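Local structure of hypothetical protein Atu0741 (Agrobacterium tumefaciens str. C58, 1ZHV) at residues Ile93-Thr98 with Asp102-Arg107; Gly61-Lys66 with Asn109-Thr114; Ala16-Ser21 with Pro25-Gly30; Val34-Thr37 with Glu42-Ile45; Phe65-Pro70 with Gly77-Val82. The protein is of unknown function but carries two regions of the ACT superfamily, a fold that in many relatives binds small regulatory ligands such as amino acids. All blocks are in the same frame, centred on the assembly; numbering follows the deposited sequence.

Contact 1 (Ile93-Thr98 with Asp102-Arg107); sequences IFVVST and DHLLVR
Phe94 and Leu105 lie side by side on one face of an antiparallel hairpin, both leading the same way, with Phe94 CD1 3.9 Å from Leu105 CD1. The methyl approaches the ring obliquely. Phe94 has CG anti to its amide nitrogen (chi1 -170°), which swings the ring over its own carbonyl side, where the Leu105 branch can run beside it. On the other face Leu104 is the central piece. Its CD1 meets Ile93 CB at 3.9 Å, the two side chains crossing at about a right angle, and it touches Val95 CG2 at 4.1 Å in a more slanting approach. Further along this face Ser97 OG gives its proton to Asp102 OD1, 2.7 Å away, coming in nearly along the C-O axis of the carboxylate.

The backbones hold these pairs in step. Val96 and His103 exchange two bonds, and Leu105 N reaches Phe94 O at 2.8 Å, whereas the bond from Phe94 N to Leu105 O is weak.

Strand 94-97 has its hairpin partner 102-107 on one flank, and 102-107 in turn bonds to strand 57-67, Leu104 pairing with Phe65. The Leu104 face looks to helix 78-87, where Leu86 touches both Ile93 and Leu104. The reverse face turns to the N-terminal half: His103 stacks its ring with Phe33, while Phe94 and Leu105 rest on Val46 of strand 43-48.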
# COMPACT_ATOMS: atom_id res chain seq x y z
N ILE A 93 -7.74 3.52 3.71
CA ILE A 93 -6.96 3.06 2.56
C ILE A 93 -5.93 4.08 2.09
O ILE A 93 -6.11 5.29 2.25
CB ILE A 93 -7.89 2.69 1.37
CG1 ILE A 93 -8.70 3.91 0.91
CG2 ILE A 93 -8.82 1.57 1.78
CD1 ILE A 93 -8.01 4.75 -0.16
N PHE A 94 -4.85 3.57 1.52
CA PHE A 94 -3.76 4.39 1.01
C PHE A 94 -3.44 3.76 -0.34
O PHE A 94 -2.97 2.63 -0.42
CB PHE A 94 -2.56 4.31 1.96
CG PHE A 94 -1.47 5.30 1.67
CD1 PHE A 94 -0.58 5.09 0.62
CD2 PHE A 94 -1.34 6.45 2.44
CE1 PHE A 94 0.43 6.01 0.35
CE2 PHE A 94 -0.33 7.38 2.17
CZ PHE A 94 0.55 7.15 1.12
N VAL A 95 -3.72 4.49 -1.42
CA VAL A 95 -3.52 3.96 -2.76
C VAL A 95 -2.40 4.63 -3.53
O VAL A 95 -2.29 5.85 -3.53
CB VAL A 95 -4.81 4.09 -3.60
CG1 VAL A 95 -4.57 3.56 -5.02
CG2 VAL A 95 -5.94 3.34 -2.92
N VAL A 96 -1.58 3.82 -4.18
CA VAL A 96 -0.51 4.36 -5.00
C VAL A 96 -0.60 3.73 -6.38
O VAL A 96 -0.22 2.57 -6.58
CB VAL A 96 0.89 4.08 -4.40
CG1 VAL A 96 1.96 4.62 -5.32
CG2 VAL A 96 1.01 4.73 -3.04
N SER A 97 -1.13 4.49 -7.33
CA SER A 97 -1.23 4.01 -8.70
C SER A 97 0.16 4.16 -9.32
O SER A 97 0.94 5.02 -8.92
CB SER A 97 -2.23 4.85 -9.50
OG SER A 97 -3.54 4.72 -8.97
N THR A 98 0.46 3.30 -10.27
CA THR A 98 1.74 3.34 -10.98
C THR A 98 1.44 3.09 -12.44
O THR A 98 0.31 2.77 -12.82
CB THR A 98 2.70 2.23 -10.50
OG1 THR A 98 2.12 0.95 -10.76
CG2 THR A 98 2.97 2.36 -9.01
N ASP A 102 -1.57 -0.66 -9.66
CA ASP A 102 -1.77 -0.03 -8.36
C ASP A 102 -1.31 -0.89 -7.21
O ASP A 102 -1.22 -2.11 -7.31
CB ASP A 102 -3.26 0.25 -8.10
CG ASP A 102 -3.97 0.87 -9.28
OD1 ASP A 102 -4.07 2.12 -9.31
OD2 ASP A 102 -4.43 0.12 -10.16
N HIS A 103 -1.01 -0.21 -6.10
CA HIS A 103 -0.65 -0.86 -4.85
C HIS A 103 -1.59 -0.25 -3.82
O HIS A 103 -2.02 0.90 -3.96
CB HIS A 103 0.80 -0.60 -4.47
CG HIS A 103 1.77 -1.54 -5.11
ND1 HIS A 103 2.41 -2.55 -4.42
CD2 HIS A 103 2.22 -1.62 -6.38
CE1 HIS A 103 3.22 -3.20 -5.24
NE2 HIS A 103 3.12 -2.65 -6.44
N LEU A 104 -1.93 -1.02 -2.80
CA LEU A 104 -2.83 -0.57 -1.75
C LEU A 104 -2.22 -0.87 -0.40
O LEU A 104 -1.71 -1.96 -0.18
CB LEU A 104 -4.17 -1.31 -1.85
CG LEU A 104 -5.04 -1.28 -0.58
CD1 LEU A 104 -5.68 0.09 -0.46
CD2 LEU A 104 -6.11 -2.36 -0.63
N LEU A 105 -2.26 0.10 0.51
CA LEU A 105 -1.78 -0.16 1.86
C LEU A 105 -2.93 0.09 2.82
O LEU A 105 -3.77 0.96 2.61
CB LEU A 105 -0.60 0.75 2.22
CG LEU A 105 0.70 0.51 1.44
CD1 LEU A 105 0.79 1.49 0.29
CD2 LEU A 105 1.91 0.67 2.36
N VAL A 106 -2.99 -0.74 3.86
CA VAL A 106 -3.99 -0.61 4.90
C VAL A 106 -3.20 -0.80 6.18
O VAL A 106 -2.09 -1.34 6.15
CB VAL A 106 -5.10 -1.70 4.83
CG1 VAL A 106 -5.90 -1.53 3.54
CG2 VAL A 106 -4.48 -3.08 4.91
N ARG A 107 -3.74 -0.33 7.30
CA ARG A 107 -3.04 -0.51 8.56
C ARG A 107 -2.94 -2.00 8.83
O ARG A 107 -3.88 -2.76 8.54
CB ARG A 107 -3.78 0.21 9.69
CG ARG A 107 -3.78 1.71 9.53
CD ARG A 107 -4.47 2.43 10.68
NE ARG A 107 -4.42 3.88 10.51
CZ ARG A 107 -3.31 4.61 10.58
NH1 ARG A 107 -2.14 4.03 10.80
NH2 ARG A 107 -3.36 5.92 10.40

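Contact 2 (Gly61-Lys66 with Asn109-Thr114); sequences GWSCFK and NDLEKT
Leu111, in the first turn of helix 111-120, packs down on Phe65 and Ser63 of strand 57-67, on the helix-covered face of the ACT-type sheet. The two branches of the leucine divide the work. CD1 comes to the rim of the Phe65 ring, close to the ring plane, and stands 3.4 Å from Phe65 CZ, a tight contact. CD2 turns to the serine and lies 3.9 Å from Ser63 OG, whose polar need is met by Ser108 OG instead. Leu111 reaches the strand because its CG is anti to the backbone N (chi1 -160°), which throws the fork across toward the sheet.

In the βαββαβ plan of ACT domains this is the second helix settling on the first strand, and both Leu111 and Phe65 also touch Ile8 of strand 5-8. The entry to the helix is pinned in several ways. Asp110 O accepts two bonds from Thr114: one from its N at 2.8 Å, and one from Thr114 OG1 at 2.7 Å that arrives from above the carbonyl plane. Lys113 NZ makes a weak salt bridge to Asp110 OD1 at 3.3 Å.

Where strand and helix entry draw apart, a water joins them, donating to Gly61 O at 3.0 Å and accepting from Asn109 N at 3.1 Å. Gly61 and Trp62 both face Tyr13 in a G1 beta bulge, with Gly61 in the positive-phi conformation (phi 81°) that this bulge uses; the carbonyl held by the water thus belongs to the first bulge residue.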
# COMPACT_ATOMS: atom_id res chain seq x y z
N GLY A 61 3.02 1.28 10.86
CA GLY A 61 2.14 0.14 10.98
C GLY A 61 1.24 -0.16 9.79
O GLY A 61 0.04 -0.34 9.97
N TRP A 62 1.82 -0.22 8.60
CA TRP A 62 1.02 -0.51 7.40
C TRP A 62 1.48 -1.76 6.66
O TRP A 62 2.64 -2.16 6.73
CB TRP A 62 1.06 0.68 6.43
CG TRP A 62 0.47 1.94 6.98
CD1 TRP A 62 1.01 2.76 7.92
CD2 TRP A 62 -0.78 2.51 6.61
NE1 TRP A 62 0.17 3.82 8.17
CE2 TRP A 62 -0.94 3.69 7.38
CE3 TRP A 62 -1.79 2.15 5.71
CZ2 TRP A 62 -2.06 4.51 7.27
CZ3 TRP A 62 -2.91 2.97 5.60
CH2 TRP A 62 -3.04 4.14 6.37
N SER A 63 0.53 -2.36 5.95
CA SER A 63 0.78 -3.56 5.15
C SER A 63 0.45 -3.19 3.71
O SER A 63 -0.48 -2.41 3.46
CB SER A 63 -0.12 -4.71 5.60
OG SER A 63 0.20 -5.10 6.93
N CYS A 64 1.21 -3.74 2.76
CA CYS A 64 1.03 -3.42 1.35
C CYS A 64 0.60 -4.60 0.48
O CYS A 64 1.04 -5.73 0.67
CB CYS A 64 2.34 -2.84 0.82
SG CYS A 64 2.27 -2.16 -0.84
N PHE A 65 -0.27 -4.30 -0.49
CA PHE A 65 -0.78 -5.28 -1.45
C PHE A 65 -0.56 -4.75 -2.85
O PHE A 65 -0.70 -3.56 -3.11
CB PHE A 65 -2.29 -5.50 -1.31
CG PHE A 65 -2.70 -6.27 -0.10
CD1 PHE A 65 -2.91 -5.62 1.11
CD2 PHE A 65 -2.90 -7.64 -0.18
CE1 PHE A 65 -3.32 -6.33 2.23
CE2 PHE A 65 -3.31 -8.36 0.94
CZ PHE A 65 -3.53 -7.71 2.15
N LYS A 66 -0.22 -5.65 -3.77
CA LYS A 66 -0.03 -5.28 -5.16
C LYS A 66 -1.23 -5.78 -5.95
O LYS A 66 -1.68 -6.91 -5.75
CB LYS A 66 1.23 -5.93 -5.72
CG LYS A 66 1.47 -5.63 -7.19
CD LYS A 66 2.68 -6.39 -7.70
CE LYS A 66 2.33 -7.84 -7.97
NZ LYS A 66 1.41 -7.95 -9.13
N ASN A 109 -3.14 -3.65 11.49
CA ASN A 109 -4.14 -4.15 12.42
C ASN A 109 -5.47 -4.40 11.71
O ASN A 109 -6.36 -5.04 12.27
CB ASN A 109 -4.33 -3.19 13.59
CG ASN A 109 -4.71 -1.79 13.15
OD1 ASN A 109 -5.09 -1.57 12.01
ND2 ASN A 109 -4.63 -0.83 14.07
N ASP A 110 -5.60 -3.91 10.48
CA ASP A 110 -6.82 -4.10 9.68
C ASP A 110 -6.66 -5.21 8.65
O ASP A 110 -7.55 -5.45 7.84
CB ASP A 110 -7.20 -2.81 8.93
CG ASP A 110 -7.71 -1.72 9.85
OD1 ASP A 110 -8.46 -2.05 10.79
OD2 ASP A 110 -7.38 -0.53 9.61
N LEU A 111 -5.52 -5.91 8.69
CA LEU A 111 -5.24 -6.96 7.73
C LEU A 111 -6.27 -8.09 7.66
O LEU A 111 -6.71 -8.47 6.57
CB LEU A 111 -3.84 -7.54 7.99
CG LEU A 111 -3.15 -8.30 6.86
CD1 LEU A 111 -3.29 -7.53 5.55
CD2 LEU A 111 -1.68 -8.51 7.21
N GLU A 112 -6.66 -8.61 8.82
CA GLU A 112 -7.64 -9.70 8.86
C GLU A 112 -9.01 -9.27 8.36
O GLU A 112 -9.65 -9.99 7.60
CB GLU A 112 -7.74 -10.25 10.29
CG GLU A 112 -6.42 -10.81 10.82
CD GLU A 112 -5.97 -12.07 10.09
OE1 GLU A 112 -6.54 -12.40 9.03
OE2 GLU A 112 -5.03 -12.74 10.59
N LYS A 113 -9.46 -8.09 8.78
CA LYS A 113 -10.76 -7.60 8.33
C LYS A 113 -10.71 -7.28 6.84
O LYS A 113 -11.67 -7.55 6.11
CB LYS A 113 -11.15 -6.35 9.12
CG LYS A 113 -11.40 -6.63 10.60
CD LYS A 113 -11.77 -5.39 11.40
CE LYS A 113 -10.60 -4.43 11.57
NZ LYS A 113 -10.91 -3.37 12.57
N THR A 114 -9.59 -6.74 6.38
CA THR A 114 -9.44 -6.40 4.97
C THR A 114 -9.56 -7.65 4.11
O THR A 114 -10.26 -7.65 3.09
CB THR A 114 -8.07 -5.72 4.72
OG1 THR A 114 -8.07 -4.43 5.35
CG2 THR A 114 -7.80 -5.57 3.23
O HOH W 1 -1.29 -1.36 12.43

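Contact 3 (Ala16-Ser21 with Pro25-Gly30); sequences ARLSAS and PAWADG
Leu18 leaves the end of strand 13-18 with its CB directed at the loop that contains Pro25 and Trp27, and its fork then spreads between those two residues. With chi1 at -79°, CG lies beside the backbone nitrogen and anti to the carbonyl carbon, carrying both methyls across to the loop. CD2 and the proline reach toward each other: it sits 3.7 Å from Pro25 CD and 3.8 Å from Pro25 CG, and it also touches Trp27 CZ2 at 4.2 Å. CD1 lies at the rim of the indole, near its plane, 4.2 Å from both Trp27 CZ2 and Trp27 CH2. Leucine and tryptophan slide past each other in opposite directions, and not head-on.

Both segments belong to the N-terminal ACT-like region. There residues 25-30 form part of the link between strands 13-18 and 35-38, probably the place where a canonical ACT unit would have its first helix; residues 25-30 are loop, with helical backbone angles at 26-28 and a bond of 3.2 Å from Ala28 N to Pro25 O.

Two residues earlier on the strand, Ala16 CB meets the same rim at Trp27 CH2, 3.9 Å away. The indole is also met over one face by its own loop, Pro25 CG standing 3.4 Å above the ring plane toward the rim. Outside the two segments, Trp27 rests on Ile45 and Cys47 of strand 43-48 and on Pro53. Arg51 bonds through NE to Trp27 O and through NH2 to Ala28 O.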
# COMPACT_ATOMS: atom_id res chain seq x y z
N ALA A 16 6.23 8.30 5.89
CA ALA A 16 6.98 9.38 6.50
C ALA A 16 6.67 10.74 5.89
O ALA A 16 6.33 10.85 4.72
CB ALA A 16 8.48 9.11 6.39
N ARG A 17 6.75 11.79 6.71
CA ARG A 17 6.51 13.12 6.19
C ARG A 17 7.75 13.98 6.40
O ARG A 17 8.19 14.18 7.53
CB ARG A 17 5.30 13.80 6.82
CG ARG A 17 4.96 15.06 6.02
CD ARG A 17 4.05 16.08 6.67
NE ARG A 17 3.97 17.24 5.78
CZ ARG A 17 3.24 18.33 6.00
NH1 ARG A 17 2.50 18.43 7.10
NH2 ARG A 17 3.24 19.32 5.12
N LEU A 18 8.29 14.48 5.30
CA LEU A 18 9.48 15.33 5.31
C LEU A 18 9.13 16.71 4.77
O LEU A 18 8.03 16.91 4.26
CB LEU A 18 10.58 14.74 4.43
CG LEU A 18 11.38 13.59 5.03
CD1 LEU A 18 10.44 12.42 5.15
CD2 LEU A 18 12.61 13.21 4.18
N SER A 19 10.07 17.64 4.88
CA SER A 19 9.90 19.01 4.40
C SER A 19 9.71 19.04 2.88
O SER A 19 10.41 18.35 2.14
CB SER A 19 11.12 19.87 4.79
OG SER A 19 10.99 21.20 4.31
N ALA A 20 8.78 19.88 2.43
CA ALA A 20 8.50 20.01 1.01
C ALA A 20 9.72 20.28 0.14
O ALA A 20 9.75 19.89 -1.03
CB ALA A 20 7.46 21.11 0.79
N SER A 21 10.74 20.94 0.68
CA SER A 21 11.93 21.25 -0.11
C SER A 21 13.15 20.40 0.17
O SER A 21 14.19 20.58 -0.46
CB SER A 21 12.29 22.73 0.06
OG SER A 21 11.38 23.54 -0.65
N PRO A 25 15.93 11.66 0.97
CA PRO A 25 16.90 11.05 1.89
C PRO A 25 17.49 9.76 1.34
O PRO A 25 16.87 9.06 0.53
CB PRO A 25 16.08 10.83 3.16
CG PRO A 25 14.72 10.53 2.61
CD PRO A 25 14.57 11.60 1.54
N ALA A 26 18.70 9.45 1.80
CA ALA A 26 19.41 8.25 1.36
C ALA A 26 18.70 6.97 1.79
O ALA A 26 18.89 5.92 1.19
CB ALA A 26 20.83 8.26 1.90
N TRP A 27 17.89 7.06 2.84
CA TRP A 27 17.19 5.89 3.35
C TRP A 27 15.87 5.59 2.64
O TRP A 27 15.27 4.54 2.87
CB TRP A 27 16.91 6.04 4.85
CG TRP A 27 16.17 7.29 5.23
CD1 TRP A 27 16.71 8.43 5.75
CD2 TRP A 27 14.76 7.52 5.14
NE1 TRP A 27 15.72 9.36 5.99
CE2 TRP A 27 14.51 8.82 5.62
CE3 TRP A 27 13.67 6.75 4.69
CZ2 TRP A 27 13.23 9.38 5.67
CZ3 TRP A 27 12.40 7.30 4.74
CH2 TRP A 27 12.19 8.61 5.23
N ALA A 28 15.43 6.49 1.77
CA ALA A 28 14.16 6.31 1.08
C ALA A 28 14.12 5.15 0.10
O ALA A 28 13.29 4.24 0.23
CB ALA A 28 13.78 7.60 0.36
N ASP A 29 15.01 5.17 -0.88
CA ASP A 29 15.04 4.11 -1.87
C ASP A 29 15.83 2.91 -1.34
O ASP A 29 16.94 3.06 -0.83
CB ASP A 29 15.65 4.63 -3.17
CG ASP A 29 15.27 3.78 -4.37
OD1 ASP A 29 14.98 2.58 -4.17
OD2 ASP A 29 15.28 4.30 -5.50
N GLY A 30 15.24 1.73 -1.48
CA GLY A 30 15.89 0.52 -1.02
C GLY A 30 15.05 -0.64 -1.51
O GLY A 30 14.38 -0.53 -2.54

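Contact 4 (Val34-Thr37 with Glu42-Ile45); sequences VSIT and ELSI
Thr37 and Ser44 face each other as a hydrogen-bonded antiparallel pair, each amide giving to the other's carbonyl. Thr37 N to Ser44 O is 2.8 Å and nearly straight, and Ser44 N to Thr37 O matches it in length. Next to them, Ile36 and Ile45 form a non-hydrogen-bonded pair, and on their face the side chains close up. Ile36 CG2 lies 4.3 Å from Ile45 CG1 and touches Leu43 CD1 at 4.0 Å, the Ile36 and Leu43 side chains running alongside in the same direction.

This is the hairpin of strands 35-38 and 43-48 in the N-terminal ACT-like region. On its Thr37-Ser44 face a water donates to Ser35 O at 3.1 Å and also bonds Ser44 OG at 2.8 Å. Ser44 OG lies anti to its backbone nitrogen (chi1 179°), which sets the hydroxyl where the same water can serve both strands.

On its other edge strand 43-48 pairs with strand 13-18: Leu43 bonds through its backbone with Leu18, and Ile45 with Ala16. The Ile45 side chain is packed further by Pro25 and Ala28 of the loop before the hairpin.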
# COMPACT_ATOMS: atom_id res chain seq x y z
N VAL A 34 8.49 1.25 -2.57
CA VAL A 34 8.93 2.61 -2.27
C VAL A 34 8.11 3.63 -3.06
O VAL A 34 7.99 3.51 -4.28
CB VAL A 34 10.41 2.81 -2.63
CG1 VAL A 34 10.85 4.24 -2.33
CG2 VAL A 34 11.27 1.82 -1.87
N SER A 35 7.55 4.62 -2.37
CA SER A 35 6.80 5.66 -3.05
C SER A 35 7.20 7.00 -2.47
O SER A 35 6.91 7.29 -1.31
CB SER A 35 5.29 5.45 -2.90
OG SER A 35 4.59 6.37 -3.73
N ILE A 36 7.89 7.79 -3.28
CA ILE A 36 8.38 9.12 -2.90
C ILE A 36 7.56 10.15 -3.67
O ILE A 36 7.68 10.26 -4.90
CB ILE A 36 9.86 9.26 -3.27
CG1 ILE A 36 10.68 8.16 -2.57
CG2 ILE A 36 10.36 10.66 -2.89
CD1 ILE A 36 12.02 7.88 -3.24
N THR A 37 6.74 10.92 -2.96
CA THR A 37 5.90 11.91 -3.61
C THR A 37 6.12 13.32 -3.07
O THR A 37 6.01 13.57 -1.87
CB THR A 37 4.41 11.51 -3.47
OG1 THR A 37 4.21 10.25 -4.11
CG2 THR A 37 3.49 12.54 -4.12
N GLU A 42 4.46 19.05 0.82
CA GLU A 42 5.13 17.97 1.53
C GLU A 42 6.01 17.08 0.65
O GLU A 42 5.95 17.13 -0.58
CB GLU A 42 4.07 17.05 2.18
CG GLU A 42 3.53 15.98 1.20
CD GLU A 42 2.29 15.24 1.67
OE1 GLU A 42 2.34 14.54 2.71
OE2 GLU A 42 1.25 15.34 0.97
N LEU A 43 6.83 16.28 1.32
CA LEU A 43 7.66 15.27 0.68
C LEU A 43 7.24 14.04 1.48
O LEU A 43 7.62 13.87 2.65
CB LEU A 43 9.16 15.53 0.85
CG LEU A 43 10.00 14.36 0.31
CD1 LEU A 43 9.73 14.16 -1.17
CD2 LEU A 43 11.48 14.63 0.54
N SER A 44 6.42 13.20 0.86
CA SER A 44 5.89 12.00 1.50
C SER A 44 6.66 10.78 1.04
O SER A 44 6.93 10.62 -0.14
CB SER A 44 4.41 11.88 1.13
OG SER A 44 3.82 10.72 1.70
N ILE A 45 7.01 9.90 1.97
CA ILE A 45 7.75 8.69 1.62
C ILE A 45 7.18 7.43 2.25
O ILE A 45 7.09 7.31 3.47
CB ILE A 45 9.24 8.81 2.04
CG1 ILE A 45 9.89 9.98 1.28
CG2 ILE A 45 9.97 7.49 1.78
CD1 ILE A 45 11.32 10.27 1.70
O HOH W 2 4.53 8.87 -0.24

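Contact 5 (Phe65-Pro70 with Gly77-Val82); sequences FKFQGP and GIVLSV
Ile78 O, in the opening turn of helix 78-87, sits at the edge of the Phe67 ring and in its plane, and it is held within the helix as well. Ser81 OG donates to it at 2.8 Å, tilted from the carbonyl plane, and Val82 N adds a weak bond at 3.5 Å. Ser81 N in turn bonds Gly77 O at 2.8 Å, tying the turn to the residue before it.

Phe67 brings CD2, CE2 and CZ of its ring against this turn. Ile78 CG2 comes in at the rim, near the ring plane, 3.6 Å from Phe67 CD2, as the two side chains slide past each other. Phe67 and Val82 approach one another from opposite directions, and Val82 CG2 meets the ring obliquely, standing 3.6 Å from Phe67 CE2. With chi1 of -79°, the phenylalanine has CG anti to its carbonyl carbon, and its ring stretches from the strand to the helix.

The contact lies within the first β-α-β crossover of the ACT fold: strand 57-67 gives way through a loop to helix 78-87, which leads on to strand 94-97. The N-to-C directions of the short segments 65-67 and 78-82 make 139°, with their axes 11.5 Å apart, a gap spanned here by a single aromatic ring. Phe67 also packs on Leu104 of strand 102-107 and on Ile4, while Val82 reaches Leu6 and Leu118.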
# COMPACT_ATOMS: atom_id res chain seq x y z
N PHE A 65 -0.27 -4.30 -0.49
CA PHE A 65 -0.78 -5.28 -1.45
C PHE A 65 -0.56 -4.75 -2.85
O PHE A 65 -0.70 -3.56 -3.11
CB PHE A 65 -2.29 -5.50 -1.31
CG PHE A 65 -2.70 -6.27 -0.10
CD1 PHE A 65 -2.91 -5.62 1.11
CD2 PHE A 65 -2.90 -7.64 -0.18
CE1 PHE A 65 -3.32 -6.33 2.23
CE2 PHE A 65 -3.31 -8.36 0.94
CZ PHE A 65 -3.53 -7.71 2.15
N LYS A 66 -0.22 -5.65 -3.77
CA LYS A 66 -0.03 -5.28 -5.16
C LYS A 66 -1.23 -5.78 -5.95
O LYS A 66 -1.68 -6.91 -5.75
CB LYS A 66 1.23 -5.93 -5.72
CG LYS A 66 1.47 -5.63 -7.19
CD LYS A 66 2.68 -6.39 -7.70
CE LYS A 66 2.33 -7.84 -7.97
NZ LYS A 66 1.41 -7.95 -9.13
N PHE A 67 -1.78 -4.93 -6.82
CA PHE A 67 -2.88 -5.36 -7.69
C PHE A 67 -2.14 -6.17 -8.76
O PHE A 67 -1.25 -5.64 -9.42
CB PHE A 67 -3.58 -4.16 -8.35
CG PHE A 67 -4.56 -3.43 -7.45
CD1 PHE A 67 -4.20 -3.02 -6.18
CD2 PHE A 67 -5.83 -3.10 -7.93
CE1 PHE A 67 -5.09 -2.29 -5.39
CE2 PHE A 67 -6.72 -2.38 -7.15
CZ PHE A 67 -6.35 -1.96 -5.88
N GLN A 68 -2.53 -7.43 -8.93
CA GLN A 68 -1.87 -8.35 -9.86
C GLN A 68 -2.31 -8.58 -11.31
O GLN A 68 -3.43 -8.26 -11.73
CB GLN A 68 -1.79 -9.72 -9.22
CG GLN A 68 -0.78 -9.86 -8.12
CD GLN A 68 -0.79 -11.27 -7.56
OE1 GLN A 68 -1.78 -11.72 -7.01
NE2 GLN A 68 0.33 -11.97 -7.71
N GLY A 69 -1.36 -9.17 -12.03
CA GLY A 69 -1.51 -9.55 -13.43
C GLY A 69 -1.94 -8.49 -14.42
O GLY A 69 -2.15 -7.33 -14.06
N PRO A 70 -2.07 -8.88 -15.72
CA PRO A 70 -2.48 -7.97 -16.79
C PRO A 70 -3.84 -7.38 -16.46
O PRO A 70 -4.65 -8.02 -15.78
CB PRO A 70 -2.58 -8.89 -18.01
CG PRO A 70 -1.59 -9.93 -17.76
CD PRO A 70 -1.84 -10.22 -16.28
N GLY A 77 -14.12 0.15 -12.89
CA GLY A 77 -13.30 0.70 -11.82
C GLY A 77 -12.54 -0.34 -11.02
O GLY A 77 -13.05 -0.85 -10.03
N ILE A 78 -11.32 -0.64 -11.45
CA ILE A 78 -10.48 -1.62 -10.75
C ILE A 78 -10.19 -1.16 -9.32
O ILE A 78 -10.37 -1.92 -8.37
CB ILE A 78 -9.15 -1.84 -11.52
CG1 ILE A 78 -9.42 -2.68 -12.77
CG2 ILE A 78 -8.13 -2.54 -10.63
CD1 ILE A 78 -8.20 -2.90 -13.65
N VAL A 79 -9.72 0.08 -9.16
CA VAL A 79 -9.44 0.58 -7.83
C VAL A 79 -10.73 0.68 -7.02
O VAL A 79 -10.79 0.27 -5.86
CB VAL A 79 -8.74 1.97 -7.89
CG1 VAL A 79 -8.63 2.57 -6.50
CG2 VAL A 79 -7.35 1.81 -8.49
N LEU A 80 -11.78 1.21 -7.64
CA LEU A 80 -13.06 1.35 -6.97
C LEU A 80 -13.56 0.01 -6.41
O LEU A 80 -13.99 -0.06 -5.26
CB LEU A 80 -14.11 1.91 -7.94
CG LEU A 80 -15.55 1.98 -7.44
CD1 LEU A 80 -15.67 2.98 -6.31
CD2 LEU A 80 -16.47 2.37 -8.60
N SER A 81 -13.47 -1.04 -7.23
CA SER A 81 -13.94 -2.36 -6.83
C SER A 81 -13.24 -2.87 -5.58
O SER A 81 -13.82 -3.64 -4.80
CB SER A 81 -13.75 -3.37 -7.97
OG SER A 81 -12.40 -3.79 -8.08
N VAL A 82 -12.01 -2.44 -5.37
CA VAL A 82 -11.24 -2.88 -4.22
C VAL A 82 -11.44 -1.99 -2.99
O VAL A 82 -11.68 -2.49 -1.90
CB VAL A 82 -9.73 -2.96 -4.57
CG1 VAL A 82 -8.90 -3.20 -3.31
CG2 VAL A 82 -9.50 -4.10 -5.54

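Along the chain, contact 3 closes first, then contact 4, both in the N-terminal ACT-like region; contacts 2 and 5 then start from the same strand, 57-67, and contact 1 is nested within the loop that contact 2 closes. Contacts 3 and 4 are neighbours, their centres 6 Å apart, joined through strands 13-18 and 43-48. The centres of contacts 2 and 5 each lie about 10 Å from that of contact 1, where strands 57-67 and 102-107 pair. One mixed sheet runs through all five. The two halves also meet directly at Val96 and Ser35, where contacts 1 and 4 touch, consistent with two ACT-like units built as one body.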